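Local coordinates for Acarbose/maltose binding protein GacH (Streptomyces glaucescens, PDB 3K01), which binds acarbose and an acarbose homolog, and probably maltose, as the solute receptor of a bacterial ABC transporter, at residues 67-79 and 93-105. Sequence-based numbering, arbitrary orientation.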
loop_
_atom_site.group_PDB
_atom_site.type_symbol
_atom_site.label_atom_id
_atom_site.label_comp_id
_atom_site.label_asym_id
_atom_site.label_seq_id
_atom_site.Cartn_x
_atom_site.Cartn_y
_atom_site.Cartn_z
ATOM N N PHE A 67 1.510 -9.519 -11.470
ATOM C CA PHE A 67 0.684 -9.165 -10.315
ATOM C C PHE A 67 -0.774 -8.936 -10.718
ATOM O O PHE A 67 -1.684 -9.280 -9.966
ATOM C CB PHE A 67 1.250 -7.978 -9.506
ATOM C CG PHE A 67 1.069 -6.649 -10.174
ATOM C CD1 PHE A 67 2.013 -6.178 -11.088
ATOM C CD2 PHE A 67 -0.056 -5.878 -9.911
ATOM C CE1 PHE A 67 1.842 -4.940 -11.731
ATOM C CE2 PHE A 67 -0.235 -4.641 -10.544
ATOM C CZ PHE A 67 0.716 -4.176 -11.455
ATOM N N GLY A 68 -0.991 -8.346 -11.891
ATOM C CA GLY A 68 -2.340 -8.005 -12.347
ATOM C C GLY A 68 -3.150 -9.197 -12.821
ATOM O O GLY A 68 -4.336 -9.067 -13.139
ATOM N N GLU A 69 -2.519 -10.372 -12.876
ATOM C CA GLU A 69 -3.198 -11.614 -13.264
ATOM C C GLU A 69 -3.365 -12.594 -12.101
ATOM O O GLU A 69 -4.123 -13.568 -12.194
ATOM C CB GLU A 69 -2.427 -12.323 -14.373
ATOM C CG GLU A 69 -2.471 -11.541 -15.669
ATOM C CD GLU A 69 -1.626 -12.151 -16.757
ATOM O OE1 GLU A 69 -1.288 -13.353 -16.661
ATOM O OE2 GLU A 69 -1.310 -11.420 -17.725
ATOM N N ALA A 70 -2.655 -12.326 -11.009
ATOM C CA ALA A 70 -2.465 -13.336 -9.948
ATOM C C ALA A 70 -3.740 -13.612 -9.148
ATOM O O ALA A 70 -4.005 -14.771 -8.775
ATOM C CB ALA A 70 -1.311 -12.920 -9.033
ATOM N N ASN A 71 -4.534 -12.581 -8.873
ATOM C CA ASN A 71 -5.755 -12.776 -8.086
ATOM C C ASN A 71 -6.710 -13.744 -8.772
ATOM O O ASN A 71 -7.160 -14.728 -8.173
ATOM C CB ASN A 71 -6.406 -11.418 -7.774
ATOM C CG ASN A 71 -7.605 -11.526 -6.839
ATOM O OD1 ASN A 71 -8.631 -12.074 -7.210
ATOM N ND2 ASN A 71 -7.496 -10.970 -5.643
ATOM N N ALA A 72 -6.993 -13.493 -10.045
ATOM C CA ALA A 72 -7.875 -14.360 -10.805
ATOM C C ALA A 72 -7.273 -15.753 -11.021
ATOM O O ALA A 72 -7.978 -16.749 -10.932
ATOM C CB ALA A 72 -8.237 -13.714 -12.141
ATOM N N LYS A 73 -5.975 -15.825 -11.285
ATOM C CA LYS A 73 -5.346 -17.122 -11.521
ATOM C C LYS A 73 -5.471 -18.004 -10.274
ATOM O O LYS A 73 -5.777 -19.191 -10.360
ATOM C CB LYS A 73 -3.882 -16.924 -11.904
ATOM C CG LYS A 73 -3.187 -18.169 -12.440
ATOM C CD LYS A 73 -1.688 -17.949 -12.595
ATOM C CE LYS A 73 -0.941 -19.186 -13.131
ATOM N NZ LYS A 73 -1.374 -19.580 -14.489
ATOM N N PHE A 74 -5.269 -17.400 -9.102
ATOM C CA PHE A 74 -5.319 -18.161 -7.855
ATOM C C PHE A 74 -6.745 -18.599 -7.572
ATOM O O PHE A 74 -6.998 -19.771 -7.246
ATOM C CB PHE A 74 -4.750 -17.365 -6.673
ATOM C CG PHE A 74 -4.864 -18.087 -5.363
ATOM C CD1 PHE A 74 -4.020 -19.158 -5.097
ATOM C CD2 PHE A 74 -5.823 -17.725 -4.422
ATOM C CE1 PHE A 74 -4.100 -19.841 -3.881
ATOM C CE2 PHE A 74 -5.922 -18.408 -3.207
ATOM C CZ PHE A 74 -5.057 -19.475 -2.951
ATOM N N LYS A 75 -7.698 -17.683 -7.739
ATOM C CA LYS A 75 -9.085 -18.055 -7.496
ATOM C C LYS A 75 -9.555 -19.152 -8.434
ATOM O O LYS A 75 -10.303 -20.035 -8.027
ATOM C CB LYS A 75 -9.991 -16.830 -7.606
ATOM C CG LYS A 75 -9.853 -15.879 -6.440
ATOM C CD LYS A 75 -10.867 -14.736 -6.580
ATOM C CE LYS A 75 -10.776 -13.807 -5.390
ATOM N NZ LYS A 75 -11.767 -12.695 -5.489
ATOM N N ASN A 76 -9.149 -19.080 -9.689
ATOM C CA ASN A 76 -9.557 -20.094 -10.659
ATOM C C ASN A 76 -8.976 -21.471 -10.353
ATOM O O ASN A 76 -9.668 -22.478 -10.478
ATOM C CB ASN A 76 -9.186 -19.665 -12.079
ATOM C CG ASN A 76 -10.013 -18.479 -12.549
ATOM O OD1 ASN A 76 -11.086 -18.196 -12.001
ATOM N ND2 ASN A 76 -9.500 -17.762 -13.537
ATOM N N ALA A 77 -7.710 -21.507 -9.955
ATOM C CA ALA A 77 -7.070 -22.788 -9.632
ATOM C C ALA A 77 -7.699 -23.385 -8.386
ATOM O O ALA A 77 -8.070 -24.557 -8.367
ATOM C CB ALA A 77 -5.574 -22.607 -9.430
ATOM N N ALA A 78 -7.856 -22.572 -7.337
ATOM C CA ALA A 78 -8.487 -23.066 -6.110
ATOM C C ALA A 78 -9.933 -23.504 -6.349
ATOM O O ALA A 78 -10.383 -24.549 -5.874
ATOM C CB ALA A 78 -8.414 -22.009 -5.015
ATOM N N GLY A 79 -10.671 -22.699 -7.103
ATOM C CA GLY A 79 -12.069 -23.028 -7.386
ATOM C C GLY A 79 -12.255 -24.280 -8.238
ATOM O O GLY A 79 -13.332 -24.892 -8.220
ATOM N N ALA A 93 -4.904 -6.546 0.752
ATOM C CA ALA A 93 -6.371 -6.675 0.639
ATOM C C ALA A 93 -6.776 -8.080 0.200
ATOM O O ALA A 93 -7.916 -8.511 0.419
ATOM C CB ALA A 93 -6.942 -5.653 -0.350
ATOM N N TRP A 94 -5.861 -8.811 -0.432
ATOM C CA TRP A 94 -6.202 -10.134 -0.957
ATOM C C TRP A 94 -6.318 -11.163 0.165
ATOM O O TRP A 94 -6.926 -12.212 -0.060
ATOM C CB TRP A 94 -5.194 -10.638 -1.980
ATOM C CG TRP A 94 -5.082 -9.852 -3.243
ATOM C CD1 TRP A 94 -5.732 -8.691 -3.571
ATOM C CD2 TRP A 94 -4.180 -10.144 -4.308
ATOM N NE1 TRP A 94 -5.291 -8.265 -4.809
ATOM C CE2 TRP A 94 -4.347 -9.143 -5.284
ATOM C CE3 TRP A 94 -3.249 -11.170 -4.539
ATOM C CZ2 TRP A 94 -3.591 -9.120 -6.468
ATOM C CZ3 TRP A 94 -2.509 -11.155 -5.724
ATOM C CH2 TRP A 94 -2.699 -10.136 -6.669
ATOM N N VAL A 95 -5.738 -10.913 1.338
ATOM C CA VAL A 95 -5.871 -11.874 2.429
ATOM C C VAL A 95 -7.342 -12.088 2.753
ATOM O O VAL A 95 -7.804 -13.237 2.739
ATOM C CB VAL A 95 -5.086 -11.435 3.665
ATOM C CG1 VAL A 95 -5.295 -12.444 4.809
ATOM C CG2 VAL A 95 -3.611 -11.326 3.328
ATOM N N ALA A 96 -8.080 -11.023 3.029
ATOM C CA ALA A 96 -9.500 -11.167 3.338
ATOM C C ALA A 96 -10.288 -11.622 2.115
ATOM O O ALA A 96 -11.238 -12.397 2.255
ATOM C CB ALA A 96 -10.058 -9.887 3.869
ATOM N N ASP A 97 -9.895 -11.179 0.925
ATOM C CA ASP A 97 -10.545 -11.590 -0.324
ATOM C C ASP A 97 -10.483 -13.130 -0.397
ATOM O O ASP A 97 -11.518 -13.818 -0.451
ATOM C CB ASP A 97 -9.821 -10.906 -1.502
ATOM C CG ASP A 97 -10.480 -11.126 -2.842
ATOM O OD1 ASP A 97 -11.597 -11.686 -2.891
ATOM O OD2 ASP A 97 -9.838 -10.710 -3.829
ATOM N N PHE A 98 -9.286 -13.695 -0.374
ATOM C CA PHE A 98 -9.137 -15.155 -0.532
ATOM C C PHE A 98 -9.676 -15.896 0.687
ATOM O O PHE A 98 -10.270 -16.964 0.533
ATOM C CB PHE A 98 -7.664 -15.508 -0.701
ATOM C CG PHE A 98 -7.005 -14.976 -1.963
ATOM C CD1 PHE A 98 -7.711 -14.655 -3.121
ATOM C CD2 PHE A 98 -5.636 -14.865 -1.976
ATOM C CE1 PHE A 98 -7.022 -14.173 -4.255
ATOM C CE2 PHE A 98 -4.945 -14.394 -3.095
ATOM C CZ PHE A 98 -5.648 -14.046 -4.233
ATOM N N ALA A 99 -9.471 -15.381 1.895
ATOM C CA ALA A 99 -9.935 -16.114 3.085
ATOM C C ALA A 99 -11.458 -16.154 3.128
ATOM O O ALA A 99 -12.041 -17.166 3.580
ATOM C CB ALA A 99 -9.376 -15.510 4.352
ATOM N N SER A 100 -12.104 -15.075 2.693
ATOM C CA SER A 100 -13.550 -14.982 2.737
ATOM C C SER A 100 -14.234 -16.000 1.858
ATOM O O SER A 100 -15.439 -16.239 2.049
ATOM C CB SER A 100 -14.033 -13.586 2.337
ATOM O OG SER A 100 -13.867 -13.392 0.942
ATOM N N ILE A 101 -13.511 -16.555 0.886
ATOM C CA ILE A 101 -14.061 -17.603 -0.002
ATOM C C ILE A 101 -13.405 -18.965 0.217
ATOM O O ILE A 101 -13.520 -19.868 -0.604
ATOM C CB ILE A 101 -14.078 -17.184 -1.479
ATOM C CG1 ILE A 101 -12.671 -16.822 -1.963
ATOM C CG2 ILE A 101 -15.034 -15.998 -1.665
ATOM C CD1 ILE A 101 -12.627 -16.449 -3.443
ATOM N N GLY A 102 -12.774 -19.108 1.380
ATOM C CA GLY A 102 -12.373 -20.432 1.851
ATOM C C GLY A 102 -11.063 -20.936 1.273
ATOM O O GLY A 102 -10.739 -22.131 1.382
ATOM N N TYR A 103 -10.264 -20.081 0.633
ATOM C CA TYR A 103 -9.073 -20.577 -0.064
ATOM C C TYR A 103 -7.745 -20.512 0.703
ATOM O O TYR A 103 -6.725 -20.976 0.168
ATOM C CB TYR A 103 -8.900 -19.840 -1.390
ATOM C CG TYR A 103 -9.972 -20.071 -2.421
ATOM C CD1 TYR A 103 -10.749 -21.229 -2.433
ATOM C CD2 TYR A 103 -10.164 -19.137 -3.427
ATOM C CE1 TYR A 103 -11.747 -21.393 -3.439
ATOM C CE2 TYR A 103 -11.123 -19.302 -4.410
ATOM C CZ TYR A 103 -11.895 -20.424 -4.409
ATOM O OH TYR A 103 -12.868 -20.603 -5.384
ATOM N N LEU A 104 -7.762 -19.963 1.917
ATOM C CA LEU A 104 -6.536 -19.863 2.716
ATOM C C LEU A 104 -6.563 -20.730 3.950
ATOM O O LEU A 104 -7.574 -20.777 4.659
ATOM C CB LEU A 104 -6.211 -18.399 3.075
ATOM C CG LEU A 104 -6.064 -17.422 1.901
ATOM C CD1 LEU A 104 -5.609 -16.061 2.425
ATOM C CD2 LEU A 104 -5.108 -17.954 0.844
ATOM N N ALA A 105 -5.439 -21.385 4.213
ATOM C CA ALA A 105 -5.301 -22.172 5.444
ATOM C C ALA A 105 -5.134 -21.257 6.645
ATOM O O ALA A 105 -4.355 -20.307 6.603
ATOM C CB ALA A 105 -4.069 -23.069 5.334
HETATM O O HOH W 1 -13.303 -18.795 -7.262
#
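W94 turns its indole to helix 67-79, and N71 lies over one of its faces: CB sits 4.0 Å from the centroid of the six-membered ring in a CH-pi contact, while ND2 hovers over the pyrrole part. At the edge of the same indole, CH2 lies 3.6 Å from the carbonyl O of F67; CB of A70 also packs near CH2, and W298 adds an edge-to-face contact from strand 293-302. One turn on, the carboxylate of D97 is gripped by two side chains. N71, its CG anti to the backbone N, sends ND2 to the anti side of D97 OD2 at 3.0 Å, nearly straight at 170°. K75, extended beyond CG, crosses D97 at about a right angle and closes a salt bridge from NZ to the syn side of OD1 at 2.8 Å. The two helices run nearly parallel, 19° apart, one preceding and one following strand 87-91 in the chain and both packed against the same face of it, in the parallel beta-alpha-beta layout of a periplasmic-type binding-protein lobe, with A70, F74 and F98 touching that strand. F98 lies deeper: CD2 of F74 lies over the centre of one face of its ring and CE of K75 meets its edge; the two phenyl planes are inclined at 48°, their centroids 4.6 Å apart. I101 lays CD1 against the aliphatic part of K75. The helix ends in a Schellman motif with G102 at C-prime, which swings Y103 back to helix 67-79. CB of A78 then stands over the middle of the tyrosine ring, 3.5 Å from its centroid, and a water bonded to Y103 OH reaches K75 O weakly. L104 touches the far end of the F74 ring through CD2.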